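SusD homolog (Bacteroides thetaiotaomicron, PDB 4MRU) probably binds mucin O-glycans as a SusD-like outer-membrane lipoprotein with a TPR-like fold. Local coordinates at residues Asp305-Ile308 with Thr309-Asn313. Residues are numbered along the deposited sequence; the frame is centred on the assembly and turned at random. Where two conformers were deposited one is given.
Sequences DDMI and TSYSN
Thr309 and Ser310 fold their hydroxyls back onto the carbonyls of Asp305 and Asp306, at the C-terminal end of the short helix 304-309 of this SusD-like fold. Each residue donates from both its N and its hydroxyl to the oxygen four residues earlier, though one of the four bonds is weak. Thr309 N donates to Asp305 O at 2.9 Å, and Thr309 OG1 donates to the same oxygen at 2.8 Å. The two donors arrive from opposite faces of the carbonyl plane. Ser310 OG reaches Asp306 O at 2.7 Å, in the carbonyl plane and on a lone pair. The backbone bond from Ser310 N to Asp306 O is the weak one. With OG beside the backbone N (chi1 -60°), both Ser310 donors face that one acceptor.

Packing joins Met307, a selenomethionine, to Tyr311. The two side chains run alongside each other in the same direction. Met307 SE lies 5.3 Å from the centroid of the Tyr311 ring, an oblique Met-aromatic contact, and 4.0 Å from Tyr311 CE2. Ser310 CB covers part of one ring face, near the rim. Beyond the ring, Tyr311 OH is hydrogen-bonded to Asp383 OD1, and Met307 packs on Phe302 and Leu385.

Past the helix, Ser312 is backbone-bonded to Val260 of strand 258-260. A water donates to both Ile308 O and Tyr311 O; Ile308 O also accepts from Arg259 NE. Met307 O is buried with no hydrogen-bond partner; it sits at the edge of the tyrosine ring, 3.2 Å from Tyr311 CD2.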
ATOM      1  N   ASP A 305      14.614   6.957  23.732  1.00 20.05           N
ATOM      2  CA  ASP A 305      14.282   5.790  24.545  0.50 24.45           C
ATOM      3  C   ASP A 305      12.831   5.848  25.010  1.00 23.80           C
ATOM      4  O   ASP A 305      12.155   4.830  25.026  1.00 23.20           O
ATOM      5  CB  ASP A 305      15.199   5.667  25.759  0.50 29.57           C
ATOM      6  CG  ASP A 305      15.107   4.293  26.410  0.50 34.74           C
ATOM      7  OD1 ASP A 305      15.468   3.286  25.749  0.50 37.73           O
ATOM      8  OD2 ASP A 305      14.654   4.216  27.577  0.50 44.17           O
ATOM      9  N   ASP A 306      12.363   7.052  25.363  1.00 24.81           N
ATOM     10  CA  ASP A 306      10.942   7.269  25.709  1.00 22.80           C
ATOM     11  C   ASP A 306       9.985   6.851  24.565  1.00 24.03           C
ATOM     12  O   ASP A 306       8.925   6.249  24.783  1.00 26.31           O
ATOM     13  CB  ASP A 306      10.678   8.753  26.041  1.00 24.13           C
ATOM     14  CG  ASP A 306      11.299   9.234  27.338  1.00 29.94           C
ATOM     15  OD1 ASP A 306      11.454   8.426  28.249  1.00 26.07           O
ATOM     16  OD2 ASP A 306      11.624  10.464  27.466  1.00 32.61           O
HETATM   17  N   MSE A 307      10.331   7.221  23.333  1.00 23.78           N
HETATM   18  CA  MSE A 307       9.513   6.917  22.144  1.00 22.02           C
HETATM   19  C   MSE A 307       9.563   5.450  21.834  1.00 23.79           C
HETATM   20  O   MSE A 307       8.581   4.874  21.417  1.00 23.21           O
HETATM   21  CB  MSE A 307       9.995   7.654  20.883  1.00 24.66           C
HETATM   22  CG  MSE A 307      10.088   9.171  20.975  1.00 30.52           C
HETATM   23 SE   MSE A 307       8.310   9.991  21.328  0.75 42.44          SE
HETATM   24  CE  MSE A 307       8.601  10.172  23.193  1.00 30.74           C
ATOM     25  N   ILE A 308      10.715   4.832  22.044  1.00 22.39           N
ATOM     26  CA  ILE A 308      10.896   3.414  21.746  1.00 20.87           C
ATOM     27  C   ILE A 308      10.158   2.543  22.760  1.00 19.73           C
ATOM     28  O   ILE A 308       9.511   1.595  22.397  1.00 20.17           O
ATOM     29  CB  ILE A 308      12.391   3.056  21.739  1.00 22.44           C
ATOM     30  CG1 ILE A 308      13.054   3.614  20.476  1.00 24.51           C
ATOM     31  CG2 ILE A 308      12.621   1.542  21.867  1.00 23.60           C
ATOM     32  CD1 ILE A 308      14.563   3.717  20.596  1.00 26.49           C
ATOM     33  N   THR A 309      10.194   2.925  24.033  1.00 21.59           N
ATOM     34  CA  THR A 309       9.632   2.065  25.098  1.00 20.23           C
ATOM     35  C   THR A 309       8.176   2.378  25.472  1.00 20.64           C
ATOM     36  O   THR A 309       7.528   1.547  26.076  1.00 26.43           O
ATOM     37  CB  THR A 309      10.488   2.116  26.375  1.00 21.98           C
ATOM     38  OG1 THR A 309      10.567   3.464  26.849  1.00 21.26           O
ATOM     39  CG2 THR A 309      11.931   1.553  26.126  1.00 23.08           C
ATOM     40  N   SER A 310       7.659   3.540  25.108  1.00 22.44           N
ATOM     41  CA  SER A 310       6.318   3.935  25.563  1.00 21.13           C
ATOM     42  C   SER A 310       5.198   3.578  24.596  1.00 19.61           C
ATOM     43  O   SER A 310       4.017   3.767  24.908  1.00 22.47           O
ATOM     44  CB  SER A 310       6.285   5.435  25.790  1.00 20.07           C
ATOM     45  OG  SER A 310       7.239   5.762  26.776  1.00 20.14           O
ATOM     46  N   TYR A 311       5.575   3.144  23.392  1.00 17.20           N
ATOM     47  CA  TYR A 311       4.620   2.835  22.338  1.00 19.24           C
ATOM     48  C   TYR A 311       4.839   1.420  21.806  1.00 18.66           C
ATOM     49  O   TYR A 311       5.943   0.924  21.782  1.00 19.39           O
ATOM     50  CB  TYR A 311       4.728   3.854  21.192  1.00 21.43           C
ATOM     51  CG  TYR A 311       4.538   5.241  21.718  1.00 21.67           C
ATOM     52  CD1 TYR A 311       3.274   5.704  22.049  1.00 20.73           C
ATOM     53  CD2 TYR A 311       5.615   6.095  21.869  1.00 23.63           C
ATOM     54  CE1 TYR A 311       3.093   6.976  22.565  1.00 24.80           C
ATOM     55  CE2 TYR A 311       5.451   7.362  22.387  1.00 21.97           C
ATOM     56  CZ  TYR A 311       4.183   7.801  22.746  1.00 25.96           C
ATOM     57  OH  TYR A 311       4.011   9.064  23.261  1.00 24.11           O
ATOM     58  N   SER A 312       3.749   0.797  21.398  1.00 17.20           N
ATOM     59  CA  SER A 312       3.774  -0.530  20.803  1.00 20.41           C
ATOM     60  C   SER A 312       4.661  -0.550  19.557  1.00 18.31           C
ATOM     61  O   SER A 312       4.705   0.425  18.814  1.00 19.76           O
ATOM     62  CB  SER A 312       2.351  -0.962  20.429  1.00 19.44           C
ATOM     63  OG  SER A 312       1.561  -1.162  21.565  1.00 19.85           O
ATOM     64  N   ASN A 313       5.288  -1.695  19.328  1.00 19.52           N
ATOM     65  CA  ASN A 313       5.928  -2.047  18.065  1.00 19.95           C
ATOM     66  C   ASN A 313       4.996  -2.901  17.233  1.00 25.81           C
ATOM     67  O   ASN A 313       4.035  -3.452  17.750  1.00 19.01           O
ATOM     68  CB  ASN A 313       7.205  -2.845  18.350  1.00 21.74           C
ATOM     69  CG  ASN A 313       8.138  -2.952  17.159  1.00 21.99           C
ATOM     70  OD1 ASN A 313       7.896  -2.421  16.085  1.00 22.54           O
ATOM     71  ND2 ASN A 313       9.207  -3.670  17.356  1.00 25.07           N
TER
HETATM   72  O   HOH W   1       7.977  -0.982  22.109  1.00 42.84           O